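Local coordinates for protein thermostable carboxypeptidase 1 (Pyrococcus furiosus, PDB 1KA2) that removes amino acids one after another from the C-terminus of peptides with broad specificity, as a homodimeric cobalt-dependent metallocarboxypeptidase, at residues N7-Q12 with K74-L79; L114-W119 with W412-I417; F176-K181 with D486-V491; R209-R214 with L327-N332; G292-I297 with Y471-L476. All coordinates share one frame; numbering follows the deposited sequence.

Contact 1 of 5, residues N7-Q12 with K74-L79; sequences NETIKQ and KGLENL
Asn7, the N-cap of helix 8-36, meets Leu76 and Leu79 of the loop that joins helix 64-74 to helix 81-99. The contact is small and apolar in character. Leu79 makes the closer approach, with its CD2 methyl 3.4 Å from Asn7 CB. The same methyl lies beside Asn7 CG. Leu76 reaches that carbon too, its CD1 standing 4.0 Å from Asn7 CG. Asn7 chi1 is -179°, which swings CG away from its own backbone N and out to the two leucines. Without CB and CG, a glycine here would probably open a gap beside the methyl groups of Leu79 and Leu76. The cap leads straight into the first turn of the helix, where Lys11 N bonds to Asn7 O at 3.0 Å. Thr9 and Ile10 in this turn extend the apolar patch. Thr9 CB lies 3.9 Å from Leu76 CD1, with the two side chains at a slant. Ile10 and Leu79 meet tip to tip, and Ile10 CG1 is 3.7 Å from Leu79 CD2. Ile10 CD1 reaches both methyls of Leu79. Beyond the loop, Ile10 also packs on Glu83, Ile86 and Val87 of helix 81-99, and Thr9 rests on Lys72 and Ala73 of helix 64-74. The backbone N of Asn7 is hydrogen-bonded to Glu83 OE2.

Contact 2 of 5, residues L114-W119 with W412-I417; sequences LATKAW and WAHGSI
The backbones of Thr116 and Ala413 come close, with their CA atoms 5.0 Å apart. Ala413 lies in a short, weakly bonded helix closed by a Schellman motif, with Gly415, of positive phi, just after it. The small side chain of Ala413 allows the approach: Ala413 CB lies 3.6 Å from Trp119 CB. Ala115 CB faces Ala413 O at 3.8 Å. The side chain of Thr116 also reaches His414. Thr116 OG1 lies in the plane of the imidazole, at the ring edge, 2.9 Å from His414 CD2. This approach is a contact only. Thr116 chi1 of -68° puts OG1 beside its own backbone N, and its hydrogen bond runs to Thr112 O, in the same helix. A valine here would probably leave Thr112 O without this partner and put a methyl group against the His414 edge. Trp119 NE1 bonds to Leu407 O, and its ring meets Phe131 edge-to-face. The contact joins helix 102-124 to the short helix 411-414; Ala115 also touches helix 132-149, and Trp412 packs on helix 359-375.

Contact 3 of 5, residues F176-K181 with D486-V491; sequences FEVLEK and DAEYFV
Val178 of helix 169-192 packs against Ala487 and Glu488 at the start of helix 488-498. The tight part centres on Ala487. Its CB sits between two side chains of the partner helix, 3.6 Å from Val178 CG1 and 3.7 Å from Leu179 CD1. Val178 chi1 is 167°, which sets CG1 against Ala487 and Glu488. Leu179 has a chi1 of -99°, off the usual staggered positions, and its CD1 ends near both Ala487 and Val491. The second of these contacts is looser, with Leu179 CD1 4.2 Å from Val491 CG2.

On the more exposed side the contact changes character. Glu488 bends at chi2, and its carboxylate folds back over Val178, the two side chains crossing at about a right angle. Glu488 OE2 lies 3.1 Å from Val178 CG1. The charge of that carboxylate is met by Lys182, which forms a salt bridge to OE2. Asp486 caps the same turn with a weak bond, Glu488 N to Asp486 OD1 at 3.4 Å.

On the buried side, Ala487 and Phe490 pack on Leu428 of helix 421-440, while Phe176 touches Thr424 of that helix and Ile363 and Leu364 of helix 359-375. The contact therefore joins helix 169-192 to the C-terminal helix 488-498, with helices 421-440 and 359-375 beside them.

Contact 4 of 5, residues R209-R214 with L327-N332; sequences REWMER and LPFMSN
Trp211 of helix 209-223 carries this contact with Leu327 and Pro328. Its CB lies 3.8 Å from Leu327 CD2. Chi1 of -65° sets CG beside the backbone N, and the indole leads out toward the loop. Further along, CE3 is near both Leu327 CD2 and Pro328 CD. At the far end CZ3 is 3.5 Å from Pro328 CD, and CH2 is 3.7 Å from Pro328 CG. The proline ring lies over one face of the indole. Its CD forms a CH-pi contact, 3.6 Å from the centroid of the six-membered ring and 19° off the ring normal. Phe329 CE2 meets the indole edge more loosely, 4.4 Å from Trp211 CZ3. Met212 adds its sulfur, with SD 3.7 Å from Leu327 CD2, and also packs on Thr263 and Ile264 of helix 261-278. The arrangement is a helix-to-loop packing with a CH-pi contact between a proline and a tryptophan. It joins helix 209-223 to the short 3-10 turn that follows helix 313-326.

Contact 5 of 5, residues G292-I297 with Y471-L476; sequences GVSLGI and YPPKEL
Apolar contacts form the larger part of this meeting of Val293 and Ile297 with Pro473 and Leu476. Val293 CG1 lies 3.9 Å from Leu476 CD2, and the two side chains slide past each other in opposite directions. Ile297 CG2 is more distant, 4.5 Å from Leu476 CD2. Pro473 is touched by Val293 CG2, 4.3 Å from Pro473 CD.

Two contacts bring a polar atom against carbon. Val293 chi1 of 78° sends CG2 anti to its own N, and Val293 CG2 lies 3.3 Å from Tyr471 O. The hydroxyl of Ser294 lies against the proline ring, with Ser294 OG 3.8 Å from Pro473 CG.

The polar bonds serve the helix ends. Ser294 is the N-cap of helix 295-309, and Ile297 N makes a weak but nearly straight bond (173°) to Ser294 OG at 3.3 Å. The stronger partner of that OG is Glu164. Pro472 stands at the N-cap of helix 473-481, with Leu476 N bonded to its O.

The contact joins the first turns of helices 295-309 and 473-481 and the residues just before them. Helix 295-309 carries the metal ligand Glu299; the side chains of Ile297 and Glu299 are about 8 Å apart. Ile297 and Leu295 also touch helix 421-440, and Tyr471 and Pro472 pack on helix 81-99.

In the fold
The five contacts lie apart in one largely helical chain, and none touches another. Contact 1 closes before any other opens. Contact 2 crosses contacts 3 and 5, and contact 4 crosses contact 5. Contact 5 is nested inside the loop closed by contact 3, their centres about 20 Å apart; helices 473-481 and 488-498 follow each other. Contact 4 is nested within the loops of contacts 2 and 3, about 38 Å from each, centre to centre. The centres of contacts 1 and 4 are about 57 Å apart, on opposite sides of the chain centre. Contacts 2 and 3 both reach helix 359-375. Contact 5 alone lies near the metal site; the others lie away from it.

Contact 1 of 5, residues N7-Q12 with K74-L79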
# COMPACT_ATOMS: atom_id res chain seq x y z
N ASN A 7 0.63 -1.18 34.65
CA ASN A 7 0.54 0.20 35.10
C ASN A 7 -0.43 1.06 34.30
O ASN A 7 -0.43 1.05 33.07
CB ASN A 7 1.91 0.87 35.08
CG ASN A 7 1.85 2.29 35.57
OD1 ASN A 7 1.62 2.54 36.75
ND2 ASN A 7 2.03 3.24 34.66
N GLU A 8 -1.24 1.83 35.02
CA GLU A 8 -2.24 2.71 34.44
C GLU A 8 -1.64 3.82 33.58
O GLU A 8 -2.16 4.13 32.52
CB GLU A 8 -3.09 3.31 35.55
CG GLU A 8 -4.19 4.24 35.08
CD GLU A 8 -5.08 3.60 34.04
OE1 GLU A 8 -5.30 2.37 34.11
OE2 GLU A 8 -5.56 4.34 33.15
N THR A 9 -0.55 4.43 34.05
CA THR A 9 0.09 5.50 33.29
C THR A 9 0.64 4.92 32.00
O THR A 9 0.58 5.56 30.95
CB THR A 9 1.25 6.17 34.09
OG1 THR A 9 0.70 6.96 35.15
CG2 THR A 9 2.10 7.05 33.19
N ILE A 10 1.16 3.70 32.08
CA ILE A 10 1.71 3.00 30.92
C ILE A 10 0.59 2.71 29.91
O ILE A 10 0.79 2.86 28.71
CB ILE A 10 2.38 1.68 31.36
CG1 ILE A 10 3.56 1.98 32.29
CG2 ILE A 10 2.86 0.91 30.14
CD1 ILE A 10 4.76 2.63 31.64
N LYS A 11 -0.59 2.31 30.39
CA LYS A 11 -1.70 2.01 29.49
C LYS A 11 -2.20 3.26 28.77
O LYS A 11 -2.56 3.20 27.60
CB LYS A 11 -2.89 1.41 30.23
CG LYS A 11 -2.71 0.03 30.83
CD LYS A 11 -4.03 -0.38 31.49
CE LYS A 11 -3.88 -1.52 32.47
NZ LYS A 11 -5.16 -1.77 33.19
N GLN A 12 -2.26 4.39 29.49
CA GLN A 12 -2.73 5.63 28.89
C GLN A 12 -1.78 5.99 27.75
O GLN A 12 -2.20 6.50 26.72
CB GLN A 12 -2.74 6.78 29.90
CG GLN A 12 -3.47 6.51 31.21
CD GLN A 12 -3.61 7.76 32.05
OE1 GLN A 12 -4.48 8.60 31.79
NE2 GLN A 12 -2.75 7.92 33.05
N LYS A 74 8.10 8.04 33.83
CA LYS A 74 9.54 7.98 34.03
C LYS A 74 9.80 8.20 35.52
O LYS A 74 10.86 7.83 36.05
CB LYS A 74 10.22 9.07 33.20
CG LYS A 74 11.74 9.02 33.18
CD LYS A 74 12.31 10.12 32.30
CE LYS A 74 13.82 10.06 32.29
NZ LYS A 74 14.43 11.09 31.41
N GLY A 75 8.81 8.77 36.19
CA GLY A 75 8.92 9.02 37.62
C GLY A 75 8.20 7.97 38.44
O GLY A 75 7.74 8.24 39.54
N LEU A 76 8.10 6.76 37.90
CA LEU A 76 7.45 5.67 38.62
C LEU A 76 8.51 4.55 38.83
O LEU A 76 9.32 4.26 37.95
CB LEU A 76 6.28 5.13 37.79
CG LEU A 76 5.13 6.11 37.56
CD1 LEU A 76 3.94 5.46 36.84
CD2 LEU A 76 4.56 6.69 38.85
N GLU A 77 8.50 3.92 40.01
CA GLU A 77 9.54 2.91 40.38
C GLU A 77 8.98 1.48 40.57
O GLU A 77 9.71 0.55 40.94
CB GLU A 77 10.17 3.29 41.72
CG GLU A 77 10.58 4.76 41.76
CD GLU A 77 11.50 5.09 42.94
OE1 GLU A 77 11.06 5.00 44.14
OE2 GLU A 77 12.72 5.46 42.71
N ASN A 78 7.73 1.39 40.27
CA ASN A 78 6.89 0.21 40.44
C ASN A 78 6.92 -0.71 39.20
O ASN A 78 6.60 -1.91 39.27
CB ASN A 78 5.51 0.85 40.62
CG ASN A 78 4.40 -0.03 41.14
OD1 ASN A 78 4.48 -0.53 42.25
ND2 ASN A 78 3.33 -0.21 40.38
N LEU A 79 7.34 -0.10 38.11
CA LEU A 79 7.28 -0.66 36.75
C LEU A 79 8.23 -1.82 36.40
O LEU A 79 9.41 -1.82 36.77
CB LEU A 79 7.59 0.44 35.73
CG LEU A 79 6.69 1.67 35.90
CD1 LEU A 79 7.15 2.86 35.05
CD2 LEU A 79 5.24 1.42 35.50

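Contact 2 of 5, residues L114-W119 with W412-I417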
# COMPACT_ATOMS: atom_id res chain seq x y z
N LEU A 114 17.42 18.95 -2.24
CA LEU A 114 18.19 19.53 -3.33
C LEU A 114 19.57 18.91 -3.47
O LEU A 114 20.12 18.83 -4.57
CB LEU A 114 18.34 21.04 -3.12
CG LEU A 114 17.21 21.98 -3.53
CD1 LEU A 114 15.99 21.76 -2.65
CD2 LEU A 114 17.69 23.42 -3.41
N ALA A 115 20.15 18.48 -2.35
CA ALA A 115 21.48 17.89 -2.40
C ALA A 115 21.42 16.51 -3.03
O ALA A 115 22.35 16.11 -3.73
CB ALA A 115 22.08 17.81 -0.99
N THR A 116 20.34 15.78 -2.78
CA THR A 116 20.20 14.44 -3.34
C THR A 116 20.10 14.54 -4.86
O THR A 116 20.74 13.78 -5.59
CB THR A 116 18.96 13.72 -2.78
OG1 THR A 116 19.15 13.43 -1.39
CG2 THR A 116 18.71 12.42 -3.53
N LYS A 117 19.29 15.48 -5.34
CA LYS A 117 19.10 15.69 -6.77
C LYS A 117 20.42 16.11 -7.41
O LYS A 117 20.75 15.67 -8.52
CB LYS A 117 18.04 16.77 -7.02
CG LYS A 117 16.61 16.33 -6.70
CD LYS A 117 16.08 15.34 -7.74
CE LYS A 117 15.97 16.00 -9.12
NZ LYS A 117 15.40 15.11 -10.18
N ALA A 118 21.15 16.97 -6.72
CA ALA A 118 22.43 17.44 -7.24
C ALA A 118 23.48 16.33 -7.22
O ALA A 118 24.37 16.28 -8.08
CB ALA A 118 22.92 18.64 -6.43
N TRP A 119 23.38 15.45 -6.24
CA TRP A 119 24.30 14.32 -6.11
C TRP A 119 23.96 13.31 -7.20
O TRP A 119 24.84 12.68 -7.79
CB TRP A 119 24.12 13.65 -4.74
CG TRP A 119 24.69 12.27 -4.66
CD1 TRP A 119 25.99 11.93 -4.37
CD2 TRP A 119 24.01 11.04 -4.92
NE1 TRP A 119 26.15 10.57 -4.46
CE2 TRP A 119 24.95 10.00 -4.79
CE3 TRP A 119 22.69 10.72 -5.27
CZ2 TRP A 119 24.61 8.66 -4.98
CZ3 TRP A 119 22.36 9.39 -5.46
CH2 TRP A 119 23.31 8.37 -5.32
N TRP A 412 25.61 10.59 2.26
CA TRP A 412 25.94 11.96 2.63
C TRP A 412 24.96 12.97 2.09
O TRP A 412 24.61 13.93 2.78
CB TRP A 412 27.37 12.30 2.18
CG TRP A 412 28.42 11.58 2.99
CD1 TRP A 412 28.20 10.74 4.03
CD2 TRP A 412 29.84 11.64 2.81
NE1 TRP A 412 29.38 10.26 4.52
CE2 TRP A 412 30.41 10.79 3.79
CE3 TRP A 412 30.68 12.32 1.92
CZ2 TRP A 412 31.79 10.60 3.90
CZ3 TRP A 412 32.06 12.13 2.04
CH2 TRP A 412 32.60 11.28 3.03
N ALA A 413 24.50 12.77 0.85
CA ALA A 413 23.56 13.69 0.24
C ALA A 413 22.25 13.67 1.03
O ALA A 413 21.55 14.68 1.11
CB ALA A 413 23.31 13.32 -1.22
N HIS A 414 21.92 12.53 1.61
CA HIS A 414 20.71 12.44 2.41
C HIS A 414 20.97 13.06 3.78
O HIS A 414 20.04 13.30 4.55
CB HIS A 414 20.26 10.98 2.60
CG HIS A 414 19.52 10.42 1.43
ND1 HIS A 414 19.10 9.11 1.38
CD2 HIS A 414 19.11 11.00 0.27
CE1 HIS A 414 18.47 8.90 0.23
NE2 HIS A 414 18.46 10.03 -0.45
N GLY A 415 22.23 13.33 4.09
CA GLY A 415 22.56 13.87 5.39
C GLY A 415 22.79 12.75 6.40
O GLY A 415 22.84 13.00 7.61
N SER A 416 22.91 11.52 5.93
CA SER A 416 23.13 10.41 6.85
C SER A 416 24.61 10.31 7.21
O SER A 416 25.33 9.48 6.69
CB SER A 416 22.64 9.10 6.24
OG SER A 416 21.27 9.21 5.94
N ILE A 417 25.05 11.18 8.11
CA ILE A 417 26.44 11.22 8.57
C ILE A 417 26.46 10.52 9.95
O ILE A 417 25.75 10.94 10.86
CB ILE A 417 26.91 12.68 8.72
CG1 ILE A 417 26.83 13.38 7.36
CG2 ILE A 417 28.30 12.71 9.31
CD1 ILE A 417 27.84 12.92 6.39

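Contact 3 of 5, residues F176-K181 with D486-V491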
# COMPACT_ATOMS: atom_id res chain seq x y z
N PHE A 176 37.64 -0.84 14.70
CA PHE A 176 38.45 -0.66 13.51
C PHE A 176 39.96 -0.82 13.75
O PHE A 176 40.71 -1.07 12.81
CB PHE A 176 38.14 0.69 12.86
CG PHE A 176 36.93 0.65 11.96
CD1 PHE A 176 35.86 1.51 12.17
CD2 PHE A 176 36.88 -0.24 10.89
CE1 PHE A 176 34.73 1.48 11.33
CE2 PHE A 176 35.76 -0.28 10.05
CZ PHE A 176 34.69 0.58 10.27
N GLU A 177 40.39 -0.66 15.00
CA GLU A 177 41.80 -0.83 15.33
C GLU A 177 42.11 -2.32 15.25
O GLU A 177 43.09 -2.73 14.64
CB GLU A 177 42.09 -0.31 16.75
CG GLU A 177 41.91 1.20 16.88
CD GLU A 177 42.23 1.72 18.27
OE1 GLU A 177 41.65 1.20 19.25
OE2 GLU A 177 43.06 2.65 18.38
N VAL A 178 41.25 -3.12 15.87
CA VAL A 178 41.39 -4.57 15.87
C VAL A 178 41.35 -5.11 14.45
O VAL A 178 41.99 -6.11 14.13
CB VAL A 178 40.25 -5.22 16.69
CG1 VAL A 178 40.21 -6.73 16.43
CG2 VAL A 178 40.46 -4.94 18.16
N LEU A 179 40.59 -4.45 13.58
CA LEU A 179 40.48 -4.87 12.19
C LEU A 179 41.72 -4.48 11.39
O LEU A 179 42.28 -5.31 10.67
CB LEU A 179 39.23 -4.26 11.54
CG LEU A 179 37.97 -5.13 11.44
CD1 LEU A 179 37.94 -6.19 12.52
CD2 LEU A 179 36.73 -4.25 11.51
N GLU A 180 42.16 -3.24 11.54
CA GLU A 180 43.34 -2.78 10.82
C GLU A 180 44.64 -3.53 11.13
O GLU A 180 45.53 -3.61 10.28
CB GLU A 180 43.56 -1.28 11.04
CG GLU A 180 42.87 -0.42 10.00
CD GLU A 180 43.39 1.00 9.98
OE1 GLU A 180 43.04 1.79 10.89
OE2 GLU A 180 44.16 1.33 9.04
N LYS A 181 44.75 -4.09 12.33
CA LYS A 181 45.97 -4.82 12.70
C LYS A 181 45.83 -6.34 12.56
O LYS A 181 46.83 -7.05 12.40
CB LYS A 181 46.37 -4.47 14.13
CG LYS A 181 46.37 -2.97 14.45
CD LYS A 181 47.44 -2.18 13.69
CE LYS A 181 48.83 -2.38 14.30
NZ LYS A 181 49.85 -1.50 13.65
N ASP A 486 32.87 -7.71 19.91
CA ASP A 486 34.32 -7.88 19.87
C ASP A 486 34.73 -8.29 18.46
O ASP A 486 34.48 -9.41 18.02
CB ASP A 486 34.78 -8.94 20.87
CG ASP A 486 36.24 -9.32 20.67
OD1 ASP A 486 37.10 -8.42 20.53
OD2 ASP A 486 36.53 -10.54 20.66
N ALA A 487 35.35 -7.35 17.76
CA ALA A 487 35.78 -7.57 16.39
C ALA A 487 36.56 -8.87 16.18
O ALA A 487 36.55 -9.42 15.08
CB ALA A 487 36.62 -6.40 15.93
N GLU A 488 37.23 -9.34 17.23
CA GLU A 488 38.03 -10.57 17.15
C GLU A 488 37.36 -11.76 16.48
O GLU A 488 38.02 -12.51 15.75
CB GLU A 488 38.51 -10.98 18.54
CG GLU A 488 39.62 -10.11 19.12
CD GLU A 488 40.86 -10.11 18.25
OE1 GLU A 488 41.20 -11.18 17.70
OE2 GLU A 488 41.50 -9.04 18.12
N TYR A 489 36.06 -11.95 16.72
CA TYR A 489 35.33 -13.07 16.13
C TYR A 489 35.30 -13.04 14.61
O TYR A 489 35.47 -14.06 13.95
CB TYR A 489 33.90 -13.13 16.66
CG TYR A 489 33.81 -13.60 18.09
CD1 TYR A 489 33.76 -12.68 19.13
CD2 TYR A 489 33.79 -14.95 18.40
CE1 TYR A 489 33.69 -13.11 20.45
CE2 TYR A 489 33.73 -15.39 19.71
CZ TYR A 489 33.67 -14.46 20.73
OH TYR A 489 33.59 -14.88 22.03
N PHE A 490 35.07 -11.85 14.06
CA PHE A 490 35.02 -11.70 12.61
C PHE A 490 36.36 -12.13 12.00
O PHE A 490 36.40 -12.74 10.93
CB PHE A 490 34.72 -10.25 12.23
CG PHE A 490 34.55 -10.03 10.75
CD1 PHE A 490 33.42 -10.52 10.08
CD2 PHE A 490 35.53 -9.37 10.01
CE1 PHE A 490 33.27 -10.34 8.70
CE2 PHE A 490 35.40 -9.19 8.63
CZ PHE A 490 34.26 -9.67 7.98
N VAL A 491 37.45 -11.80 12.69
CA VAL A 491 38.78 -12.16 12.20
C VAL A 491 38.99 -13.68 12.17
O VAL A 491 39.53 -14.23 11.21
CB VAL A 491 39.89 -11.51 13.06
CG1 VAL A 491 41.26 -11.91 12.53
CG2 VAL A 491 39.74 -9.99 13.04

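Contact 4 of 5, residues R209-R214 with L327-N332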
# COMPACT_ATOMS: atom_id res chain seq x y z
N ARG A 209 14.60 -13.92 -15.79
CA ARG A 209 13.97 -13.68 -14.50
C ARG A 209 13.29 -14.88 -13.84
O ARG A 209 13.65 -15.27 -12.73
CB ARG A 209 12.95 -12.54 -14.61
CG ARG A 209 12.28 -12.20 -13.29
CD ARG A 209 11.56 -10.87 -13.35
NE ARG A 209 10.61 -10.74 -12.25
CZ ARG A 209 9.88 -9.65 -12.01
NH1 ARG A 209 10.00 -8.58 -12.79
NH2 ARG A 209 9.03 -9.64 -10.99
N GLU A 210 12.33 -15.48 -14.53
CA GLU A 210 11.61 -16.62 -13.96
C GLU A 210 12.48 -17.74 -13.43
O GLU A 210 12.09 -18.42 -12.48
CB GLU A 210 10.61 -17.17 -14.99
CG GLU A 210 9.46 -16.22 -15.30
CD GLU A 210 8.31 -16.91 -16.02
OE1 GLU A 210 7.78 -17.91 -15.48
OE2 GLU A 210 7.92 -16.46 -17.12
N TRP A 211 13.65 -17.96 -14.02
CA TRP A 211 14.53 -19.02 -13.55
C TRP A 211 14.96 -18.79 -12.10
O TRP A 211 14.84 -19.69 -11.27
CB TRP A 211 15.80 -19.11 -14.41
CG TRP A 211 15.59 -19.53 -15.83
CD1 TRP A 211 14.44 -20.00 -16.40
CD2 TRP A 211 16.58 -19.52 -16.87
NE1 TRP A 211 14.65 -20.29 -17.72
CE2 TRP A 211 15.96 -20.00 -18.04
CE3 TRP A 211 17.94 -19.16 -16.92
CZ2 TRP A 211 16.64 -20.13 -19.26
CZ3 TRP A 211 18.61 -19.29 -18.13
CH2 TRP A 211 17.96 -19.77 -19.28
N MET A 212 15.47 -17.60 -11.81
CA MET A 212 15.93 -17.27 -10.47
C MET A 212 14.81 -17.06 -9.47
O MET A 212 15.00 -17.29 -8.27
CB MET A 212 16.85 -16.05 -10.49
CG MET A 212 18.22 -16.35 -11.06
SD MET A 212 18.87 -17.88 -10.37
CE MET A 212 19.23 -17.37 -8.71
N GLU A 213 13.65 -16.62 -9.94
CA GLU A 213 12.56 -16.42 -8.99
C GLU A 213 12.08 -17.78 -8.50
O GLU A 213 11.52 -17.89 -7.41
CB GLU A 213 11.42 -15.56 -9.59
CG GLU A 213 10.62 -16.12 -10.74
CD GLU A 213 9.67 -15.08 -11.33
OE1 GLU A 213 8.78 -15.43 -12.12
OE2 GLU A 213 9.83 -13.88 -11.01
N ARG A 214 12.34 -18.82 -9.28
CA ARG A 214 11.98 -20.18 -8.88
C ARG A 214 12.99 -20.62 -7.81
O ARG A 214 12.63 -21.29 -6.84
CB ARG A 214 12.04 -21.15 -10.08
CG ARG A 214 10.85 -21.05 -11.04
CD ARG A 214 10.73 -22.31 -11.91
NE ARG A 214 11.48 -22.25 -13.17
CZ ARG A 214 11.08 -21.56 -14.24
NH1 ARG A 214 9.94 -20.88 -14.21
NH2 ARG A 214 11.81 -21.56 -15.34
N LEU A 327 18.74 -23.60 -13.95
CA LEU A 327 19.74 -22.87 -14.73
C LEU A 327 20.49 -23.78 -15.71
O LEU A 327 21.28 -24.64 -15.30
CB LEU A 327 20.72 -22.18 -13.78
CG LEU A 327 20.07 -21.33 -12.68
CD1 LEU A 327 21.15 -20.82 -11.73
CD2 LEU A 327 19.31 -20.16 -13.29
N PRO A 328 20.24 -23.60 -17.02
CA PRO A 328 20.87 -24.40 -18.08
C PRO A 328 22.40 -24.35 -18.03
O PRO A 328 23.05 -25.39 -18.09
CB PRO A 328 20.34 -23.76 -19.36
CG PRO A 328 18.98 -23.28 -18.95
CD PRO A 328 19.27 -22.66 -17.60
N PHE A 329 22.94 -23.15 -17.91
CA PHE A 329 24.39 -22.97 -17.85
C PHE A 329 25.03 -23.63 -16.64
O PHE A 329 26.25 -23.65 -16.52
CB PHE A 329 24.73 -21.48 -17.89
CG PHE A 329 24.11 -20.69 -16.77
CD1 PHE A 329 24.61 -20.76 -15.48
CD2 PHE A 329 23.02 -19.87 -17.02
CE1 PHE A 329 24.05 -20.02 -14.46
CE2 PHE A 329 22.44 -19.12 -16.01
CZ PHE A 329 22.96 -19.20 -14.72
N MET A 330 24.21 -24.15 -15.73
CA MET A 330 24.75 -24.82 -14.56
C MET A 330 25.28 -26.21 -14.89
O MET A 330 25.99 -26.81 -14.08
CB MET A 330 23.71 -24.93 -13.43
CG MET A 330 23.77 -23.79 -12.43
SD MET A 330 25.41 -23.53 -11.75
CE MET A 330 25.43 -24.84 -10.54
N SER A 331 24.93 -26.73 -16.06
CA SER A 331 25.41 -28.07 -16.44
C SER A 331 26.91 -28.07 -16.78
O SER A 331 27.44 -29.05 -17.29
CB SER A 331 24.58 -28.65 -17.60
OG SER A 331 24.31 -27.70 -18.62
N ASN A 332 27.58 -26.97 -16.48
CA ASN A 332 29.00 -26.84 -16.76
C ASN A 332 29.77 -26.53 -15.48
O ASN A 332 30.99 -26.36 -15.53
CB ASN A 332 29.23 -25.72 -17.77
CG ASN A 332 28.68 -26.04 -19.14
OD1 ASN A 332 29.14 -26.99 -19.79
ND2 ASN A 332 27.70 -25.27 -19.59

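Contact 5 of 5, residues G292-I297 with Y471-L476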
# COMPACT_ATOMS: atom_id res chain seq x y z
N GLY A 292 12.91 -4.57 15.82
CA GLY A 292 14.36 -4.53 15.97
C GLY A 292 14.88 -3.29 16.67
O GLY A 292 14.48 -2.18 16.37
N VAL A 293 15.81 -3.48 17.60
CA VAL A 293 16.32 -2.36 18.36
C VAL A 293 17.21 -1.32 17.64
O VAL A 293 17.21 -0.17 18.03
CB VAL A 293 17.03 -2.86 19.67
CG1 VAL A 293 18.46 -3.41 19.36
CG2 VAL A 293 17.06 -1.73 20.69
N SER A 294 17.94 -1.72 16.61
CA SER A 294 18.81 -0.76 15.93
C SER A 294 19.33 -1.26 14.60
O SER A 294 19.20 -2.43 14.28
CB SER A 294 20.02 -0.42 16.80
OG SER A 294 20.84 -1.56 16.91
N LEU A 295 19.95 -0.36 13.85
CA LEU A 295 20.54 -0.71 12.56
C LEU A 295 21.61 -1.77 12.71
O LEU A 295 21.74 -2.66 11.87
CB LEU A 295 21.19 0.50 11.90
CG LEU A 295 20.31 1.65 11.42
CD1 LEU A 295 21.19 2.73 10.72
CD2 LEU A 295 19.27 1.06 10.46
N GLY A 296 22.42 -1.66 13.77
CA GLY A 296 23.49 -2.63 13.96
C GLY A 296 23.03 -4.04 14.31
O GLY A 296 23.54 -5.01 13.77
N ILE A 297 22.07 -4.15 15.21
CA ILE A 297 21.57 -5.48 15.56
C ILE A 297 20.84 -6.05 14.33
O ILE A 297 20.90 -7.24 14.06
CB ILE A 297 20.60 -5.44 16.77
CG1 ILE A 297 21.31 -4.79 17.96
CG2 ILE A 297 20.14 -6.86 17.14
CD1 ILE A 297 22.56 -5.51 18.40
N TYR A 471 15.66 -3.42 25.62
CA TYR A 471 16.95 -2.95 26.10
C TYR A 471 17.74 -2.24 25.01
O TYR A 471 17.55 -2.52 23.83
CB TYR A 471 17.79 -4.13 26.60
CG TYR A 471 17.06 -5.08 27.53
CD1 TYR A 471 16.59 -6.31 27.07
CD2 TYR A 471 16.85 -4.74 28.87
CE1 TYR A 471 15.93 -7.19 27.94
CE2 TYR A 471 16.19 -5.61 29.73
CZ TYR A 471 15.73 -6.83 29.26
OH TYR A 471 15.10 -7.70 30.12
N PRO A 472 18.63 -1.31 25.39
CA PRO A 472 19.43 -0.60 24.39
C PRO A 472 20.32 -1.63 23.72
O PRO A 472 20.51 -2.72 24.26
CB PRO A 472 20.23 0.40 25.23
CG PRO A 472 19.36 0.63 26.44
CD PRO A 472 18.86 -0.76 26.74
N PRO A 473 20.88 -1.32 22.55
CA PRO A 473 21.75 -2.27 21.84
C PRO A 473 22.79 -2.96 22.71
O PRO A 473 22.88 -4.19 22.73
CB PRO A 473 22.39 -1.41 20.76
CG PRO A 473 21.33 -0.41 20.45
CD PRO A 473 20.82 -0.03 21.83
N LYS A 474 23.58 -2.18 23.43
CA LYS A 474 24.62 -2.76 24.27
C LYS A 474 24.08 -3.66 25.37
O LYS A 474 24.49 -4.80 25.50
CB LYS A 474 25.49 -1.65 24.87
CG LYS A 474 26.33 -0.96 23.83
CD LYS A 474 27.25 0.07 24.44
CE LYS A 474 28.14 0.69 23.39
NZ LYS A 474 29.22 1.52 24.01
N GLU A 475 23.13 -3.15 26.14
CA GLU A 475 22.55 -3.94 27.22
C GLU A 475 21.92 -5.22 26.67
O GLU A 475 21.92 -6.25 27.33
CB GLU A 475 21.52 -3.10 27.98
CG GLU A 475 20.97 -3.78 29.22
CD GLU A 475 20.12 -2.85 30.08
OE1 GLU A 475 19.56 -3.33 31.08
OE2 GLU A 475 20.01 -1.65 29.74
N LEU A 476 21.41 -5.16 25.44
CA LEU A 476 20.80 -6.34 24.82
C LEU A 476 21.84 -7.43 24.60
O LEU A 476 21.58 -8.60 24.87
CB LEU A 476 20.15 -5.98 23.48
CG LEU A 476 19.62 -7.16 22.67
CD1 LEU A 476 18.69 -8.01 23.53
CD2 LEU A 476 18.91 -6.65 21.42